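Local coordinates for protein RNase NGR3 (Nicotiana glutinosa, PDB 1VD3) that probably cleaves RNA as a secreted endonuclease of the RNase T2 family and here holds the nucleotide 2'-UMP in its active-site cleft, at residues A[16-22]-A[82-86]; A[48-52]-A[190-194]. All blocks are in the same frame, centred on the assembly; numbering follows the deposited sequence.

Contact 1 (A[16-22]-A[82-86])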
loop_
_atom_site.group_PDB
_atom_site.type_symbol
_atom_site.label_atom_id
_atom_site.label_comp_id
_atom_site.label_asym_id
_atom_site.label_seq_id
_atom_site.Cartn_x
_atom_site.Cartn_y
_atom_site.Cartn_z
ATOM N N GLN A 16 0.328 -0.467 -3.180
ATOM C CA GLN A 16 -0.359 -0.449 -4.454
ATOM C C GLN A 16 0.606 -0.588 -5.610
ATOM O O GLN A 16 1.818 -0.402 -5.459
ATOM C CB GLN A 16 -1.212 0.808 -4.621
ATOM C CG GLN A 16 -0.483 2.106 -4.809
ATOM C CD GLN A 16 -1.395 3.168 -5.420
ATOM O OE1 GLN A 16 -2.583 3.245 -5.098
ATOM N NE2 GLN A 16 -0.840 3.990 -6.297
ATOM N N TRP A 17 0.054 -0.962 -6.757
ATOM C CA TRP A 17 0.833 -1.128 -7.972
ATOM C C TRP A 17 0.612 0.171 -8.727
ATOM O O TRP A 17 -0.462 0.398 -9.283
ATOM C CB TRP A 17 0.305 -2.317 -8.780
ATOM C CG TRP A 17 1.133 -2.635 -9.988
ATOM C CD1 TRP A 17 0.722 -2.629 -11.294
ATOM C CD2 TRP A 17 2.522 -2.996 -10.006
ATOM N NE1 TRP A 17 1.768 -2.962 -12.122
ATOM C CE2 TRP A 17 2.885 -3.190 -11.361
ATOM C CE3 TRP A 17 3.496 -3.172 -9.011
ATOM C CZ2 TRP A 17 4.181 -3.556 -11.746
ATOM C CZ3 TRP A 17 4.789 -3.538 -9.393
ATOM C CH2 TRP A 17 5.117 -3.726 -10.752
ATOM N N PRO A 18 1.632 1.045 -8.750
ATOM C CA PRO A 18 1.569 2.341 -9.427
ATOM C C PRO A 18 0.969 2.303 -10.825
ATOM O O PRO A 18 0.124 3.130 -11.168
ATOM C CB PRO A 18 3.028 2.793 -9.437
ATOM C CG PRO A 18 3.566 2.204 -8.184
ATOM C CD PRO A 18 2.984 0.805 -8.215
ATOM N N ALA A 19 1.407 1.342 -11.630
ATOM C CA ALA A 19 0.918 1.216 -13.001
ATOM C C ALA A 19 -0.602 1.174 -13.108
ATOM O O ALA A 19 -1.178 1.764 -14.024
ATOM C CB ALA A 19 1.519 -0.025 -13.657
ATOM N N SER A 20 -1.249 0.480 -12.175
ATOM C CA SER A 20 -2.705 0.349 -12.181
ATOM C C SER A 20 -3.443 1.600 -11.728
ATOM O O SER A 20 -4.666 1.695 -11.850
ATOM C CB SER A 20 -3.125 -0.834 -11.313
ATOM O OG SER A 20 -2.547 -2.033 -11.797
ATOM N N TYR A 21 -2.705 2.557 -11.186
ATOM C CA TYR A 21 -3.313 3.805 -10.755
ATOM C C TYR A 21 -3.187 4.789 -11.916
ATOM O O TYR A 21 -3.962 5.739 -12.032
ATOM C CB TYR A 21 -2.579 4.359 -9.530
ATOM C CG TYR A 21 -3.169 5.640 -8.982
ATOM C CD1 TYR A 21 -4.135 5.610 -7.977
ATOM C CD2 TYR A 21 -2.774 6.884 -9.480
ATOM C CE1 TYR A 21 -4.693 6.786 -7.475
ATOM C CE2 TYR A 21 -3.323 8.066 -8.989
ATOM C CZ TYR A 21 -4.282 8.007 -7.985
ATOM O OH TYR A 21 -4.824 9.165 -7.487
ATOM N N CYS A 22 -2.217 4.539 -12.787
ATOM C CA CYS A 22 -1.964 5.431 -13.914
ATOM C C CYS A 22 -2.510 5.032 -15.276
ATOM O O CYS A 22 -2.481 5.831 -16.209
ATOM C CB CYS A 22 -0.462 5.686 -14.019
ATOM S SG CYS A 22 0.141 6.581 -12.559
ATOM N N SER A 82 3.257 10.092 -4.324
ATOM C CA SER A 82 1.879 10.519 -4.505
ATOM C C SER A 82 1.697 10.555 -6.016
ATOM O O SER A 82 2.485 11.181 -6.720
ATOM C CB SER A 82 1.644 11.916 -3.936
ATOM O OG SER A 82 0.344 12.362 -4.284
ATOM N N LEU A 83 0.674 9.876 -6.518
ATOM C CA LEU A 83 0.423 9.849 -7.952
ATOM C C LEU A 83 -0.727 10.775 -8.321
ATOM O O LEU A 83 -1.168 10.807 -9.467
ATOM C CB LEU A 83 0.103 8.424 -8.402
ATOM C CG LEU A 83 1.190 7.383 -8.120
ATOM C CD1 LEU A 83 0.747 6.021 -8.651
ATOM C CD2 LEU A 83 2.492 7.817 -8.767
ATOM N N ALA A 84 -1.210 11.532 -7.345
ATOM C CA ALA A 84 -2.308 12.452 -7.593
ATOM C C ALA A 84 -1.823 13.687 -8.341
ATOM O O ALA A 84 -0.634 14.001 -8.346
ATOM C CB ALA A 84 -2.957 12.855 -6.278
ATOM N N CYS A 85 -2.757 14.379 -8.980
ATOM C CA CYS A 85 -2.443 15.584 -9.730
ATOM C C CYS A 85 -2.864 16.828 -8.957
ATOM O O CYS A 85 -3.878 16.822 -8.258
ATOM C CB CYS A 85 -3.152 15.572 -11.081
ATOM S SG CYS A 85 -2.574 14.306 -12.253
ATOM N N PRO A 86 -2.094 17.918 -9.088
ATOM C CA PRO A 86 -0.888 17.982 -9.919
ATOM C C PRO A 86 0.320 17.327 -9.254
ATOM O O PRO A 86 0.294 17.012 -8.059
ATOM C CB PRO A 86 -0.698 19.481 -10.120
ATOM C CG PRO A 86 -1.147 20.034 -8.818
ATOM C CD PRO A 86 -2.413 19.247 -8.532
#
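Tyr21 and Leu83 mark the nearest approach of the two backbones, with 7.6 Å between their CA atoms; 16-22 leaves strand 10-16 and coils into the short helix 18-22, while 82-86 is an irregular loop, and no hydrogen bond joins them. Apolar packing carries the contact, and Leu83 is its centre. Leu83 CB lies 3.4 Å from Tyr21 CD2, and the two side chains run alongside each other with opposed directions. CG of Tyr21 stands anti to the backbone N (chi1 -178°), which carries the ring out along the loop until OH comes within 4.1 Å of Ala84 CA. CD1, at the other end of the leucine, packs against Pro18 CB at 4.0 Å, Cys22 SG at the same distance and the side chain of Gln16, a setting that suits a branched aliphatic group. In this RNase T2 fold the contact coincides with a nucleotide subsite beside the 2'-UMP pocket: Gln16, Tyr21 and Leu83 bind AMP in another structure of the protein, and Gln16, Ser82, Leu83 and Ala84 bind GMP. Small Ala84 adds little bulk next to the tyrosine hydroxyl. Disulfides fasten both segments, Cys22 to Cys28 and Cys85 to Cys29, whose backbone bonds with that of Leu83.

Contact 2 (A[48-52]-A[190-194]); sequences NYENG and CPIFP
Ile192 sets CD1 against one face of a type I turn from Tyr49 to Gly52, and this is the tight part of the contact. The methyl meets backbone rather than side chains, 3.4 Å from Glu50 O, 3.5 Å from Gly52 N and 3.6 Å from Tyr49 O. With CG1 between the backbone N and the carbonyl carbon (chi1 56°), the extended branch reaches the turn while CG2 rests 3.6 Å from Glu50 O. The turn is closed by the bond from Gly52 N to Tyr49 O, and glycine suits its last position because at phi 90° a side chain would collide with the carbonyl O of the residue before. An alanine in place of Ile192 would probably leave a gap against the turn, whose carbonyls would lose their apolar cover. Toward solvent the contact is more open: Glu50 and Pro191 are exposed, and their side chains cross at about a right angle, with Glu50 CG 3.6 Å from Pro191 CB and the carboxylate also over the proline. Asn48, at the end of strand 41-48, touches the bound 2'-UMP. Strand 10-16 flanks both segments: Phe10 packs on Asn48 and Pro191, and Tyr12 OH is hydrogen-bonded to Ile192 O.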
loop_
_atom_site.group_PDB
_atom_site.type_symbol
_atom_site.label_atom_id
_atom_site.label_comp_id
_atom_site.label_asym_id
_atom_site.label_seq_id
_atom_site.Cartn_x
_atom_site.Cartn_y
_atom_site.Cartn_z
ATOM N N ASN A 48 -6.773 -0.311 12.584
ATOM C CA ASN A 48 -8.144 -0.758 12.317
ATOM C C ASN A 48 -8.740 -1.542 13.489
ATOM O O ASN A 48 -8.018 -1.988 14.385
ATOM C CB ASN A 48 -8.149 -1.641 11.059
ATOM C CG ASN A 48 -9.478 -1.624 10.322
ATOM O OD1 ASN A 48 -10.455 -2.243 10.751
ATOM N ND2 ASN A 48 -9.519 -0.914 9.197
ATOM N N TYR A 49 -10.064 -1.700 13.470
ATOM C CA TYR A 49 -10.788 -2.461 14.491
ATOM C C TYR A 49 -11.247 -3.762 13.844
ATOM O O TYR A 49 -11.450 -3.824 12.635
ATOM C CB TYR A 49 -12.036 -1.708 14.959
ATOM C CG TYR A 49 -11.781 -0.414 15.687
ATOM C CD1 TYR A 49 -12.597 0.694 15.466
ATOM C CD2 TYR A 49 -10.761 -0.305 16.633
ATOM C CE1 TYR A 49 -12.410 1.878 16.165
ATOM C CE2 TYR A 49 -10.565 0.879 17.343
ATOM C CZ TYR A 49 -11.396 1.966 17.101
ATOM O OH TYR A 49 -11.212 3.140 17.791
ATOM N N GLU A 50 -11.430 -4.802 14.649
ATOM C CA GLU A 50 -11.887 -6.070 14.113
ATOM C C GLU A 50 -13.364 -6.019 13.721
ATOM O O GLU A 50 -13.877 -6.938 13.079
ATOM C CB GLU A 50 -11.628 -7.192 15.124
ATOM C CG GLU A 50 -10.184 -7.668 15.103
ATOM C CD GLU A 50 -9.918 -8.805 16.063
ATOM O OE1 GLU A 50 -10.854 -9.587 16.337
ATOM O OE2 GLU A 50 -8.767 -8.922 16.531
ATOM N N ASN A 51 -14.050 -4.942 14.092
ATOM C CA ASN A 51 -15.461 -4.812 13.743
ATOM C C ASN A 51 -15.663 -4.151 12.377
ATOM O O ASN A 51 -16.783 -3.801 12.009
ATOM C CB ASN A 51 -16.225 -4.031 14.822
ATOM C CG ASN A 51 -15.769 -2.586 14.945
ATOM O OD1 ASN A 51 -15.073 -2.059 14.075
ATOM N ND2 ASN A 51 -16.179 -1.934 16.027
ATOM N N GLY A 52 -14.576 -3.974 11.629
ATOM C CA GLY A 52 -14.684 -3.371 10.311
ATOM C C GLY A 52 -14.561 -1.859 10.276
ATOM O O GLY A 52 -14.405 -1.267 9.205
ATOM N N CYS A 190 -4.845 -11.670 8.902
ATOM C CA CYS A 190 -5.864 -10.642 9.029
ATOM C C CYS A 190 -7.080 -11.199 9.766
ATOM O O CYS A 190 -7.562 -12.286 9.445
ATOM C CB CYS A 190 -6.305 -10.146 7.654
ATOM S SG CYS A 190 -5.167 -9.003 6.809
ATOM N N PRO A 191 -7.574 -10.471 10.781
ATOM C CA PRO A 191 -8.748 -10.930 11.538
ATOM C C PRO A 191 -9.971 -10.849 10.628
ATOM O O PRO A 191 -10.894 -11.656 10.722
ATOM C CB PRO A 191 -8.830 -9.929 12.692
ATOM C CG PRO A 191 -7.404 -9.487 12.867
ATOM C CD PRO A 191 -6.951 -9.312 11.441
ATOM N N ILE A 192 -9.952 -9.850 9.751
ATOM C CA ILE A 192 -11.014 -9.594 8.786
ATOM C C ILE A 192 -10.385 -8.961 7.546
ATOM O O ILE A 192 -9.278 -8.436 7.610
ATOM C CB ILE A 192 -12.070 -8.603 9.332
ATOM C CG1 ILE A 192 -11.380 -7.302 9.762
ATOM C CG2 ILE A 192 -12.829 -9.224 10.495
ATOM C CD1 ILE A 192 -12.331 -6.208 10.152
ATOM N N PHE A 193 -11.094 -9.026 6.420
ATOM C CA PHE A 193 -10.623 -8.438 5.166
ATOM C C PHE A 193 -11.670 -7.441 4.682
ATOM O O PHE A 193 -12.812 -7.467 5.141
ATOM C CB PHE A 193 -10.479 -9.509 4.078
ATOM C CG PHE A 193 -9.305 -10.421 4.255
ATOM C CD1 PHE A 193 -8.007 -9.925 4.219
ATOM C CD2 PHE A 193 -9.495 -11.791 4.401
ATOM C CE1 PHE A 193 -6.912 -10.779 4.320
ATOM C CE2 PHE A 193 -8.406 -12.656 4.504
ATOM C CZ PHE A 193 -7.112 -12.146 4.461
ATOM N N PRO A 194 -11.288 -6.532 3.768
ATOM C CA PRO A 194 -12.271 -5.569 3.260
ATOM C C PRO A 194 -13.301 -6.366 2.443
ATOM O O PRO A 194 -13.079 -7.540 2.145
ATOM C CB PRO A 194 -11.424 -4.643 2.390
ATOM C CG PRO A 194 -10.096 -4.652 3.096
ATOM C CD PRO A 194 -9.919 -6.123 3.405
#

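How the contacts relate
Contacts 1 and 2 lie on opposite sides of the chain's centre, their centres 26 Å apart and their nearest atoms about 13 Å apart. Their segments alternate along the chain: 16-22, 48-52, 82-86, 190-194. The antiparallel sheet connects them, since strand 10-16 runs into contact 1 and its partner, strand 41-48, ends in contact 2; strand 171-181 pairs with 10-16 and with 187-188, which 190-194 follows. Two nucleotide sites are tied to one framework: Asn48 of contact 2 belongs to the occupied 2'-UMP pocket, whereas contact 1 lines a second site, empty here, with the side chain of Gln16 about 8 Å from the bound 2'-UMP. This spacing is consistent with neighbouring base subsites along a bound RNA.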